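Local atomic coordinates of surface glycan binding protein B (Bacteroides ovatus, PDB entry 6E57), a protein that binds mixed-linkage beta-glucan, probably at the cell surface of a gut bacterium, contributing to the use of this cereal polysaccharide. Residues G288-F293 with T299-T304; W236-I241 with A247-G252. All blocks are in the same frame, centred on the assembly; numbering follows the deposited sequence.

Contact 1 of 2, residues G288-F293 with T299-T304; sequences GEAVQF and TTTEQT
F293 and T300 form an antiparallel hydrogen-bonded pair in the beta hairpin made by strands 292-294 and 299-315. The backbone N of F293 gives its hydrogen to T300 O at 2.8 Å, and T300 N returns one to F293 O at 3.0 Å. On the same face of the hairpin as the F293 side chain, T300 turns its hydroxyl along its own strand, where OG1 donates to E302 O at 2.7 Å and ties together the irregular stretch around T301, beyond which the strand resumes at Q303.

Q303 then reaches back to F293. Its CB sits over one face of the phenyl ring, 3.8 Å from the centroid, a CH-pi contact displaced toward the rim. With CG anti to the backbone N (chi1 172°), the chain continues past the ring, CG lying 4.0 Å from F293 CD2. A bend at chi2 (76°) then brings the amide round, so that OE1 comes to 3.4 Å from F293 CB. The amide and ring planes are 53° apart, so the amide is not stacked flat on the ring. OE1 accepts a hydrogen bond from N295 ND2 in the turn, while NE2 makes a weak one to T304 O. M281 of strand 277-285 and V223 of strand 222-225 also touch the F293 side chain.

Farther out, the extended Q292 chain passes T299 at a slant, with OE1 3.3 Å from T299 CG2, and T301 CG2 touches A290 CB at 3.9 Å.

The contact thus joins two chemistries: paired peptide groups fix the strands against each other, while the aliphatic part of a glutamine covers a buried aromatic ring and its amide, bonded to N295, connects that packing to the turn of the hairpin.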
ATOM      1  N   GLY A 288      -2.314  -6.849  27.312  1.00 71.09           N
ATOM      2  CA  GLY A 288      -1.450  -8.032  27.325  1.00 71.03           C
ATOM      3  C   GLY A 288      -1.449  -8.774  25.996  1.00 70.71           C
ATOM      4  O   GLY A 288      -0.580  -9.610  25.757  1.00 70.51           O
ATOM      5  N   GLU A 289      -2.422  -8.465  25.130  1.00 71.15           N
ATOM      6  CA  GLU A 289      -2.585  -9.129  23.836  1.00 70.26           C
ATOM      7  C   GLU A 289      -1.424  -8.756  22.905  1.00 65.87           C
ATOM      8  O   GLU A 289      -0.716  -7.772  23.137  1.00 68.03           O
ATOM      9  CB  GLU A 289      -3.928  -8.753  23.209  1.00 73.71           C
ATOM     10  CG  GLU A 289      -5.127  -9.254  23.997  1.00 77.99           C
ATOM     11  CD  GLU A 289      -6.473  -8.952  23.358  1.00 81.17           C
ATOM     12  OE1 GLU A 289      -7.505  -9.310  23.960  1.00 84.67           O
ATOM     13  OE2 GLU A 289      -6.486  -8.360  22.258  1.00 86.75           O
ATOM     14  N   ALA A 290      -1.255  -9.556  21.845  1.00 60.06           N
ATOM     15  CA  ALA A 290      -0.124  -9.460  20.924  1.00 55.75           C
ATOM     16  C   ALA A 290      -0.372  -8.361  19.884  1.00 51.90           C
ATOM     17  O   ALA A 290      -1.475  -8.228  19.355  1.00 51.27           O
ATOM     18  CB  ALA A 290       0.104 -10.793  20.253  1.00 54.25           C
ATOM     19  N   VAL A 291       0.682  -7.595  19.589  1.00 50.07           N
ATOM     20  CA  VAL A 291       0.670  -6.596  18.534  1.00 47.61           C
ATOM     21  C   VAL A 291       0.651  -7.329  17.188  1.00 47.05           C
ATOM     22  O   VAL A 291       1.349  -8.335  17.011  1.00 45.28           O
ATOM     23  CB  VAL A 291       1.875  -5.642  18.646  1.00 47.11           C
ATOM     24  CG1 VAL A 291       1.992  -4.730  17.434  1.00 46.31           C
ATOM     25  CG2 VAL A 291       1.823  -4.823  19.926  1.00 47.08           C
ATOM     26  N   GLN A 292      -0.156  -6.808  16.254  1.00 46.03           N
ATOM     27  CA  GLN A 292      -0.354  -7.393  14.935  1.00 44.21           C
ATOM     28  C   GLN A 292       0.466  -6.607  13.909  1.00 40.89           C
ATOM     29  O   GLN A 292       0.740  -5.428  14.103  1.00 39.42           O
ATOM     30  CB  GLN A 292      -1.842  -7.394  14.582  1.00 44.95           C
ATOM     31  CG  GLN A 292      -2.674  -8.330  15.452  1.00 46.71           C
ATOM     32  CD  GLN A 292      -4.143  -8.320  15.099  1.00 46.42           C
ATOM     33  OE1 GLN A 292      -4.545  -7.939  14.001  1.00 45.72           O
ATOM     34  NE2 GLN A 292      -4.965  -8.745  16.042  1.00 47.96           N
ATOM     35  N   PHE A 293       0.852  -7.284  12.822  1.00 40.41           N
ATOM     36  CA  PHE A 293       1.671  -6.705  11.761  1.00 40.10           C
ATOM     37  C   PHE A 293       1.077  -7.061  10.394  1.00 41.67           C
ATOM     38  O   PHE A 293       0.767  -8.221  10.131  1.00 42.86           O
ATOM     39  CB  PHE A 293       3.114  -7.203  11.864  1.00 39.87           C
ATOM     40  CG  PHE A 293       3.805  -6.848  13.155  1.00 39.59           C
ATOM     41  CD1 PHE A 293       3.692  -7.663  14.269  1.00 40.25           C
ATOM     42  CD2 PHE A 293       4.570  -5.696  13.257  1.00 39.84           C
ATOM     43  CE1 PHE A 293       4.324  -7.336  15.457  1.00 40.30           C
ATOM     44  CE2 PHE A 293       5.203  -5.371  14.447  1.00 40.08           C
ATOM     45  CZ  PHE A 293       5.080  -6.191  15.544  1.00 40.59           C
ATOM     46  N   THR A 299      -1.902 -10.641   8.019  1.00 49.24           N
ATOM     47  CA  THR A 299      -1.749 -10.196   9.406  1.00 46.99           C
ATOM     48  C   THR A 299      -1.102 -11.316  10.225  1.00 46.64           C
ATOM     49  O   THR A 299      -1.626 -12.420  10.291  1.00 48.22           O
ATOM     50  CB  THR A 299      -3.093  -9.777  10.013  1.00 46.89           C
ATOM     51  OG1 THR A 299      -3.582  -8.658   9.275  1.00 48.31           O
ATOM     52  CG2 THR A 299      -3.000  -9.401  11.476  1.00 46.54           C
ATOM     53  N   THR A 300       0.036 -11.007  10.848  1.00 44.85           N
ATOM     54  CA  THR A 300       0.783 -11.945  11.680  1.00 44.65           C
ATOM     55  C   THR A 300       1.040 -11.287  13.041  1.00 45.84           C
ATOM     56  O   THR A 300       0.775 -10.094  13.210  1.00 47.55           O
ATOM     57  CB  THR A 300       2.087 -12.361  10.988  1.00 43.86           C
ATOM     58  OG1 THR A 300       2.856 -11.176  10.778  1.00 42.72           O
ATOM     59  CG2 THR A 300       1.864 -13.063   9.665  1.00 42.06           C
ATOM     60  N   THR A 301       1.543 -12.074  14.001  1.00 45.58           N
ATOM     61  CA  THR A 301       2.004 -11.550  15.294  1.00 45.43           C
ATOM     62  C   THR A 301       3.537 -11.469  15.315  1.00 44.03           C
ATOM     63  O   THR A 301       4.115 -11.062  16.320  1.00 42.58           O
ATOM     64  CB  THR A 301       1.466 -12.386  16.461  1.00 47.39           C
ATOM     65  OG1 THR A 301       1.816 -13.750  16.236  1.00 51.33           O
ATOM     66  CG2 THR A 301      -0.032 -12.261  16.627  1.00 47.05           C
ATOM     67  N   GLU A 302       4.170 -11.839  14.191  1.00 43.56           N
ATOM     68  CA  GLU A 302       5.617 -11.835  14.012  1.00 43.46           C
ATOM     69  C   GLU A 302       5.958 -11.052  12.740  1.00 42.07           C
ATOM     70  O   GLU A 302       5.355 -11.274  11.703  1.00 41.88           O
ATOM     71  CB  GLU A 302       6.153 -13.266  13.917  1.00 44.77           C
ATOM     72  CG  GLU A 302       6.023 -14.048  15.213  1.00 47.48           C
ATOM     73  CD  GLU A 302       6.594 -15.457  15.195  1.00 49.78           C
ATOM     74  OE1 GLU A 302       7.312 -15.793  14.229  1.00 51.39           O
ATOM     75  OE2 GLU A 302       6.324 -16.216  16.153  1.00 51.59           O
ATOM     76  N   GLN A 303       6.938 -10.149  12.854  1.00 41.89           N
ATOM     77  CA  GLN A 303       7.420  -9.294  11.767  1.00 41.89           C
ATOM     78  C   GLN A 303       8.907  -9.588  11.519  1.00 42.86           C
ATOM     79  O   GLN A 303       9.694  -9.666  12.467  1.00 45.17           O
ATOM     80  CB  GLN A 303       7.219  -7.823  12.145  1.00 41.87           C
ATOM     81  CG  GLN A 303       7.848  -6.829  11.177  1.00 41.24           C
ATOM     82  CD  GLN A 303       7.052  -6.674   9.907  1.00 40.81           C
ATOM     83  OE1 GLN A 303       5.824  -6.744   9.906  1.00 40.97           O
ATOM     84  NE2 GLN A 303       7.754  -6.448   8.809  1.00 40.62           N
ATOM     85  N   THR A 304       9.281  -9.739  10.244  1.00 42.16           N
ATOM     86  CA  THR A 304      10.673  -9.916   9.855  1.00 41.58           C
ATOM     87  C   THR A 304      11.286  -8.530   9.622  1.00 41.46           C
ATOM     88  O   THR A 304      10.790  -7.756   8.795  1.00 41.41           O
ATOM     89  CB  THR A 304      10.795 -10.844   8.639  1.00 40.92           C
ATOM     90  OG1 THR A 304      10.345 -12.138   9.042  1.00 40.49           O
ATOM     91  CG2 THR A 304      12.206 -10.951   8.107  1.00 40.43           C
TER

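Contact 2 of 2, residues W236-I241 with A247-G252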
ATOM      1  N   TRP A 236      13.824   4.923  14.932  1.00 47.98           N
ATOM      2  CA  TRP A 236      13.072   4.012  14.093  1.00 47.01           C
ATOM      3  C   TRP A 236      11.588   4.360  14.239  1.00 46.84           C
ATOM      4  O   TRP A 236      11.048   4.272  15.338  1.00 46.55           O
ATOM      5  CB  TRP A 236      13.378   2.565  14.508  1.00 45.51           C
ATOM      6  CG  TRP A 236      12.727   1.498  13.680  1.00 45.46           C
ATOM      7  CD1 TRP A 236      12.206   1.619  12.425  1.00 44.50           C
ATOM      8  CD2 TRP A 236      12.572   0.112  14.042  1.00 45.31           C
ATOM      9  NE1 TRP A 236      11.722   0.414  11.992  1.00 44.19           N
ATOM     10  CE2 TRP A 236      11.932  -0.529  12.962  1.00 44.33           C
ATOM     11  CE3 TRP A 236      12.904  -0.645  15.172  1.00 46.35           C
ATOM     12  CZ2 TRP A 236      11.618  -1.887  12.982  1.00 44.34           C
ATOM     13  CZ3 TRP A 236      12.595  -1.987  15.192  1.00 45.79           C
ATOM     14  CH2 TRP A 236      11.960  -2.597  14.111  1.00 45.42           C
ATOM     15  N   THR A 237      10.958   4.796  13.140  1.00 47.31           N
ATOM     16  CA  THR A 237       9.564   5.243  13.163  1.00 47.17           C
ATOM     17  C   THR A 237       8.685   4.222  12.432  1.00 46.38           C
ATOM     18  O   THR A 237       8.939   3.881  11.274  1.00 43.84           O
ATOM     19  CB  THR A 237       9.426   6.659  12.593  1.00 47.61           C
ATOM     20  OG1 THR A 237      10.159   7.533  13.451  1.00 49.04           O
ATOM     21  CG2 THR A 237       7.989   7.125  12.505  1.00 46.64           C
ATOM     22  N   ILE A 238       7.644   3.766  13.139  1.00 46.72           N
ATOM     23  CA  ILE A 238       6.719   2.732  12.698  1.00 47.30           C
ATOM     24  C   ILE A 238       5.303   3.326  12.666  1.00 46.26           C
ATOM     25  O   ILE A 238       4.921   4.069  13.575  1.00 43.79           O
ATOM     26  CB  ILE A 238       6.834   1.516  13.638  1.00 48.45           C
ATOM     27  CG1 ILE A 238       8.126   0.738  13.375  1.00 50.66           C
ATOM     28  CG2 ILE A 238       5.611   0.621  13.545  1.00 50.37           C
ATOM     29  CD1 ILE A 238       8.445  -0.299  14.430  1.00 55.39           C
ATOM     30  N   SER A 239       4.538   2.984  11.619  1.00 44.37           N
ATOM     31  CA  SER A 239       3.208   3.553  11.361  1.00 42.96           C
ATOM     32  C   SER A 239       2.138   2.458  11.419  1.00 42.88           C
ATOM     33  O   SER A 239       2.312   1.395  10.837  1.00 42.84           O
ATOM     34  CB  SER A 239       3.177   4.263  10.038  1.00 42.01           C
ATOM     35  OG  SER A 239       4.024   5.399  10.065  1.00 43.39           O
ATOM     36  N   GLY A 240       1.024   2.760  12.099  1.00 43.41           N
ATOM     37  CA  GLY A 240      -0.053   1.806  12.364  1.00 43.85           C
ATOM     38  C   GLY A 240      -1.369   2.502  12.665  1.00 44.51           C
ATOM     39  O   GLY A 240      -1.588   3.620  12.216  1.00 42.48           O
ATOM     40  N   ILE A 241      -2.234   1.838  13.444  1.00 45.94           N
ATOM     41  CA  ILE A 241      -3.606   2.310  13.662  1.00 47.51           C
ATOM     42  C   ILE A 241      -3.888   2.507  15.160  1.00 51.08           C
ATOM     43  O   ILE A 241      -4.449   3.543  15.527  1.00 61.12           O
ATOM     44  CB  ILE A 241      -4.641   1.388  12.982  1.00 47.42           C
ATOM     45  CG1 ILE A 241      -6.083   1.844  13.237  1.00 46.37           C
ATOM     46  CG2 ILE A 241      -4.446  -0.060  13.390  1.00 49.08           C
ATOM     47  CD1 ILE A 241      -6.439   3.166  12.612  1.00 45.65           C
ATOM     48  N   ALA A 247       2.690  -1.463  24.645  1.00 58.58           N
ATOM     49  CA  ALA A 247       3.454  -1.388  25.888  1.00 59.40           C
ATOM     50  C   ALA A 247       4.937  -1.678  25.624  1.00 59.31           C
ATOM     51  O   ALA A 247       5.805  -1.094  26.276  1.00 60.68           O
ATOM     52  CB  ALA A 247       2.884  -2.357  26.895  1.00 61.86           C
ATOM     53  N   SER A 248       5.216  -2.593  24.684  1.00 56.82           N
ATOM     54  CA  SER A 248       6.586  -2.994  24.372  1.00 54.86           C
ATOM     55  C   SER A 248       6.668  -3.641  22.983  1.00 53.08           C
ATOM     56  O   SER A 248       5.694  -4.207  22.493  1.00 50.76           O
ATOM     57  CB  SER A 248       7.120  -3.925  25.430  1.00 56.41           C
ATOM     58  OG  SER A 248       6.308  -5.083  25.538  1.00 57.40           O
ATOM     59  N   LEU A 249       7.857  -3.532  22.376  1.00 51.89           N
ATOM     60  CA  LEU A 249       8.251  -4.251  21.165  1.00 50.41           C
ATOM     61  C   LEU A 249       9.533  -5.037  21.462  1.00 51.66           C
ATOM     62  O   LEU A 249      10.432  -4.525  22.133  1.00 53.92           O
ATOM     63  CB  LEU A 249       8.485  -3.248  20.029  1.00 49.00           C
ATOM     64  CG  LEU A 249       7.262  -2.451  19.575  1.00 48.27           C
ATOM     65  CD1 LEU A 249       7.677  -1.276  18.703  1.00 47.58           C
ATOM     66  CD2 LEU A 249       6.274  -3.337  18.835  1.00 47.77           C
ATOM     67  N   THR A 250       9.607  -6.275  20.958  1.00 49.99           N
ATOM     68  CA  THR A 250      10.787  -7.127  21.101  1.00 49.30           C
ATOM     69  C   THR A 250      11.347  -7.445  19.708  1.00 47.17           C
ATOM     70  O   THR A 250      10.655  -8.023  18.888  1.00 46.63           O
ATOM     71  CB  THR A 250      10.450  -8.394  21.897  1.00 50.22           C
ATOM     72  OG1 THR A 250       9.969  -7.982  23.175  1.00 51.58           O
ATOM     73  CG2 THR A 250      11.632  -9.324  22.077  1.00 50.80           C
ATOM     74  N   ILE A 251      12.596  -7.034  19.464  1.00 46.92           N
ATOM     75  CA  ILE A 251      13.344  -7.329  18.233  1.00 46.67           C
ATOM     76  C   ILE A 251      14.597  -8.110  18.643  1.00 45.79           C
ATOM     77  O   ILE A 251      15.196  -7.825  19.679  1.00 45.37           O
ATOM     78  CB  ILE A 251      13.694  -6.043  17.454  1.00 46.70           C
ATOM     79  CG1 ILE A 251      12.519  -5.061  17.402  1.00 47.30           C
ATOM     80  CG2 ILE A 251      14.202  -6.369  16.057  1.00 45.19           C
ATOM     81  CD1 ILE A 251      12.563  -3.985  18.465  1.00 48.60           C
ATOM     82  N   GLY A 252      14.985  -9.093  17.829  1.00 44.83           N
ATOM     83  CA  GLY A 252      15.894 -10.111  18.296  1.00 47.17           C
ATOM     84  C   GLY A 252      15.340 -10.699  19.579  1.00 51.27           C
ATOM     85  O   GLY A 252      14.219 -11.207  19.588  1.00 58.26           O
TER
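Face-to-face packing of two beta layers brings strand 235-240 opposite strand 246-251, in a domain consistent with the immunoglobulin-like beta-sandwich modules of bacterial surface glycan binding proteins. The backbones stand well apart, with I238 CA 11.1 Å from L249 CA at the closest register, and side chains alone make the contact. W236 and I238 point inward from one strand, L249 and I251 from the other.

The closer approach is made by W236. Its indole extends from the strand with CG anti to the backbone N (chi1 -177°), which carries the six-membered ring across to I251. There CZ3 meets I251 CG1 at 3.8 Å and I251 CD1 also at 3.8 Å. CG1 lies in the plane of the indole, so the isoleucine abuts an edge of the ring instead of covering a face, and the two side chains overlap side by side, pointing in opposing senses. A face is taken up from within the same strand: I238 CD1 rests 3.7 Å above the indole plane, toward its rim. That methyl also makes the second, looser contact, to L249 CD1 at 4.5 Å.

The indole NE1, buried with the rest of the ring, is satisfied by G226 O. M281 of strand 277-285 touches both W236 and I251, adding a third side chain to this part of the core. Before L249, the strand bears a classic beta bulge, where A247 and S248 both face K284.

Chemically the contact is apolar, with van der Waals and hydrophobic packing as the means by which these two segments hold together; the one polar side-chain atom among the four touching residues, W236 NE1, is bonded to a backbone carbonyl outside them, which ties down the N-H edge of the indole.

Along the chain both segments of contact 2 come ahead of those of contact 1, and the centres of the two contacts lie 10 Å apart; about 5 Å separates their nearest atoms. Shared neighbours connect them. M281 of strand 277-285 packs against F293 and Q303 of contact 1 and against W236 and I251 of contact 2, while V223 of strand 222-225 touches F293 in the first and I238 in the second. Both probably belong to the domain before a glycan pocket that includes W322, Y371 and W372. Strand 299-315 pairs with strand 277-285 and also with strand 412-419 near the C-terminus, making it continuous between the two regions.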